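Local atomic coordinates of caspase Nc subunit 1 (Drosophila melanogaster, PDB entry 2FP3), a protein that acts as an initiator caspase, a cysteine endopeptidase in the activation cascade that executes apoptosis, and is an effector of steroid-mediated cell death at metamorphosis. Residues D271-L276 with Y298-F303. The protein carries 2 engineered substitutions. Numbering follows the deposited sequence.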
ATOM      1  N   ASP A 271      -9.285   7.738  10.162  1.00 39.05           N
ATOM      2  CA  ASP A 271      -9.449   6.567   9.317  1.00 38.84           C
ATOM      3  C   ASP A 271      -8.653   6.694   8.015  1.00 39.61           C
ATOM      4  O   ASP A 271      -8.343   7.804   7.579  1.00 39.93           O
ATOM      5  CB  ASP A 271     -10.946   6.342   9.044  1.00 38.70           C
ATOM      6  CG  ASP A 271     -11.568   7.432   8.178  1.00 41.63           C
ATOM      7  OD1 ASP A 271     -11.551   7.295   6.935  1.00 44.26           O
ATOM      8  OD2 ASP A 271     -12.075   8.428   8.738  1.00 41.73           O
ATOM      9  N   LEU A 272      -8.322   5.556   7.408  1.00 38.14           N
ATOM     10  CA  LEU A 272      -7.533   5.517   6.173  1.00 38.26           C
ATOM     11  C   LEU A 272      -8.012   6.396   5.024  1.00 38.01           C
ATOM     12  O   LEU A 272      -7.216   7.119   4.423  1.00 39.32           O
ATOM     13  CB  LEU A 272      -7.387   4.073   5.659  1.00 35.20           C
ATOM     14  CG  LEU A 272      -6.492   3.970   4.412  1.00 35.71           C
ATOM     15  CD1 LEU A 272      -5.154   4.605   4.708  1.00 30.39           C
ATOM     16  CD2 LEU A 272      -6.309   2.523   3.975  1.00 32.06           C
ATOM     17  N   GLU A 273      -9.297   6.338   4.701  1.00 37.31           N
ATOM     18  CA  GLU A 273      -9.798   7.142   3.598  1.00 37.65           C
ATOM     19  C   GLU A 273      -9.601   8.638   3.794  1.00 37.07           C
ATOM     20  O   GLU A 273      -9.381   9.365   2.816  1.00 35.22           O
ATOM     21  CB  GLU A 273     -11.259   6.818   3.302  1.00 36.26           C
ATOM     22  CG  GLU A 273     -11.399   5.506   2.564  1.00 38.94           C
ATOM     23  CD  GLU A 273     -12.779   5.290   1.991  1.00 41.78           C
ATOM     24  OE1 GLU A 273     -13.122   5.952   0.991  1.00 43.92           O
ATOM     25  OE2 GLU A 273     -13.520   4.455   2.537  1.00 41.00           O
ATOM     26  N   ASP A 274      -9.660   9.096   5.043  1.00 35.21           N
ATOM     27  CA  ASP A 274      -9.435  10.513   5.325  1.00 34.28           C
ATOM     28  C   ASP A 274      -7.957  10.803   5.082  1.00 34.40           C
ATOM     29  O   ASP A 274      -7.585  11.820   4.494  1.00 35.39           O
ATOM     30  CB  ASP A 274      -9.787  10.836   6.778  1.00 34.00           C
ATOM     31  CG  ASP A 274     -11.205  11.334   6.940  1.00 32.09           C
ATOM     32  OD1 ASP A 274     -12.054  11.034   6.077  1.00 35.11           O
ATOM     33  OD2 ASP A 274     -11.475  12.021   7.941  1.00 36.70           O
ATOM     34  N   ILE A 275      -7.116   9.883   5.535  1.00 34.59           N
ATOM     35  CA  ILE A 275      -5.684  10.018   5.374  1.00 36.31           C
ATOM     36  C   ILE A 275      -5.293  10.052   3.897  1.00 36.99           C
ATOM     37  O   ILE A 275      -4.433  10.835   3.508  1.00 35.38           O
ATOM     38  CB  ILE A 275      -4.963   8.869   6.114  1.00 36.70           C
ATOM     39  CG1 ILE A 275      -4.993   9.160   7.623  1.00 40.78           C
ATOM     40  CG2 ILE A 275      -3.535   8.715   5.603  1.00 34.13           C
ATOM     41  CD1 ILE A 275      -4.484   8.023   8.502  1.00 42.30           C
ATOM     42  N   LEU A 276      -5.932   9.213   3.080  1.00 36.95           N
ATOM     43  CA  LEU A 276      -5.646   9.170   1.643  1.00 36.49           C
ATOM     44  C   LEU A 276      -6.058  10.482   0.986  1.00 38.32           C
ATOM     45  O   LEU A 276      -5.370  10.964   0.100  1.00 41.09           O
ATOM     46  CB  LEU A 276      -6.370   7.995   0.961  1.00 34.15           C
ATOM     47  CG  LEU A 276      -5.868   6.586   1.291  1.00 34.54           C
ATOM     48  CD1 LEU A 276      -6.728   5.548   0.610  1.00 34.04           C
ATOM     49  CD2 LEU A 276      -4.426   6.432   0.854  1.00 31.91           C
ATOM     50  N   TYR A 298      -7.737   6.891  -5.429  1.00 39.22           N
ATOM     51  CA  TYR A 298      -7.933   5.507  -5.004  1.00 36.06           C
ATOM     52  C   TYR A 298      -9.331   5.023  -5.346  1.00 35.95           C
ATOM     53  O   TYR A 298     -10.253   5.828  -5.471  1.00 35.89           O
ATOM     54  CB  TYR A 298      -7.707   5.352  -3.492  1.00 36.18           C
ATOM     55  CG  TYR A 298      -8.723   6.077  -2.622  1.00 34.37           C
ATOM     56  CD1 TYR A 298      -8.528   7.408  -2.236  1.00 30.59           C
ATOM     57  CD2 TYR A 298      -9.859   5.416  -2.149  1.00 31.92           C
ATOM     58  CE1 TYR A 298      -9.430   8.054  -1.387  1.00 29.03           C
ATOM     59  CE2 TYR A 298     -10.768   6.056  -1.312  1.00 32.27           C
ATOM     60  CZ  TYR A 298     -10.549   7.369  -0.929  1.00 30.70           C
ATOM     61  OH  TYR A 298     -11.439   7.980  -0.071  1.00 31.27           O
ATOM     62  N   ASP A 299      -9.485   3.708  -5.497  1.00 36.23           N
ATOM     63  CA  ASP A 299     -10.791   3.128  -5.792  1.00 35.48           C
ATOM     64  C   ASP A 299     -11.319   2.389  -4.575  1.00 36.14           C
ATOM     65  O   ASP A 299     -10.608   1.581  -3.963  1.00 34.86           O
ATOM     66  CB  ASP A 299     -10.732   2.126  -6.944  1.00 36.90           C
ATOM     67  CG  ASP A 299     -10.017   2.657  -8.152  1.00 38.36           C
ATOM     68  OD1 ASP A 299     -10.149   3.861  -8.460  1.00 41.27           O
ATOM     69  OD2 ASP A 299      -9.330   1.850  -8.800  1.00 41.07           O
ATOM     70  N   ASN A 300     -12.574   2.662  -4.234  1.00 34.45           N
ATOM     71  CA  ASN A 300     -13.215   2.010  -3.107  1.00 34.58           C
ATOM     72  C   ASN A 300     -14.030   0.849  -3.677  1.00 36.29           C
ATOM     73  O   ASN A 300     -15.066   1.067  -4.311  1.00 36.70           O
ATOM     74  CB  ASN A 300     -14.135   2.993  -2.381  1.00 33.36           C
ATOM     75  CG  ASN A 300     -14.632   2.447  -1.068  1.00 31.09           C
ATOM     76  OD1 ASN A 300     -15.023   1.288  -0.987  1.00 34.93           O
ATOM     77  ND2 ASN A 300     -14.625   3.280  -0.026  1.00 31.46           N
ATOM     78  N   LEU A 301     -13.549  -0.377  -3.476  1.00 36.01           N
ATOM     79  CA  LEU A 301     -14.246  -1.557  -3.975  1.00 36.45           C
ATOM     80  C   LEU A 301     -14.956  -2.229  -2.808  1.00 36.63           C
ATOM     81  O   LEU A 301     -14.438  -3.160  -2.189  1.00 36.84           O
ATOM     82  CB  LEU A 301     -13.257  -2.533  -4.611  1.00 35.81           C
ATOM     83  CG  LEU A 301     -12.270  -1.965  -5.635  1.00 37.09           C
ATOM     84  CD1 LEU A 301     -11.393  -3.090  -6.186  1.00 34.59           C
ATOM     85  CD2 LEU A 301     -13.032  -1.299  -6.763  1.00 36.79           C
ATOM     86  N   GLY A 302     -16.154  -1.752  -2.507  1.00 37.33           N
ATOM     87  CA  GLY A 302     -16.884  -2.317  -1.398  1.00 37.17           C
ATOM     88  C   GLY A 302     -16.133  -2.175  -0.079  1.00 38.02           C
ATOM     89  O   GLY A 302     -16.354  -2.966   0.826  1.00 40.08           O
ATOM     90  N   PHE A 303     -15.232  -1.202   0.032  1.00 36.63           N
ATOM     91  CA  PHE A 303     -14.497  -0.966   1.283  1.00 36.87           C
ATOM     92  C   PHE A 303     -15.485  -0.086   2.062  1.00 37.37           C
ATOM     93  O   PHE A 303     -15.329   1.130   2.143  1.00 41.26           O
ATOM     94  CB  PHE A 303     -13.198  -0.210   0.982  1.00 33.24           C
ATOM     95  CG  PHE A 303     -12.260  -0.065   2.168  1.00 33.52           C
ATOM     96  CD1 PHE A 303     -12.334   1.046   3.012  1.00 32.00           C
ATOM     97  CD2 PHE A 303     -11.252  -1.009   2.397  1.00 30.56           C
ATOM     98  CE1 PHE A 303     -11.411   1.220   4.054  1.00 31.25           C
ATOM     99  CE2 PHE A 303     -10.326  -0.844   3.435  1.00 27.49           C
ATOM    100  CZ  PHE A 303     -10.404   0.269   4.262  1.00 30.01           C
TER
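Glu273 and Leu276, on the first turns of helix 272-284, reach across to Tyr298, Asn300 and Phe303 on and just after strand 297-301; the short helix and strand axes run nearly antiparallel (160°), 11.0 Å apart at their closest approach. This is helix-on-sheet packing of the caspase fold, with the strand pairing antiparallel to strand 233-237, whose Leu234 and Cys236 also touch Leu276. The Tyr298 ring stands between strand and helix; its chi1 of 66° sets CG between the backbone N and the carbonyl carbon. Over one of its faces lies Leu276 CD1 in a CH-pi contact, 4.0 Å from the ring centroid. The phenol end turns to Glu273: Tyr298 OH donates to the anti lone pair of Glu273 OE1 at 2.8 Å, with carboxylate and ring almost perpendicular (86°). Lys277 NZ also bonds to this hydroxyl, and its charge would probably strengthen the phenol as a donor. Asn300 ND2 gives the same Glu273 OE1 a second, weak bond of 3.2 Å. The amide is anchored at both ends in its own turn, as ND2 also donates to Phe303 O, while Asn300 OD1 forms an Asx motif by accepting from Phe303 N at 2.7 Å. The other carboxylate oxygen, Glu273 OE2, lies at the edge of the Phe303 ring, 3.6 Å from Phe303 CD1.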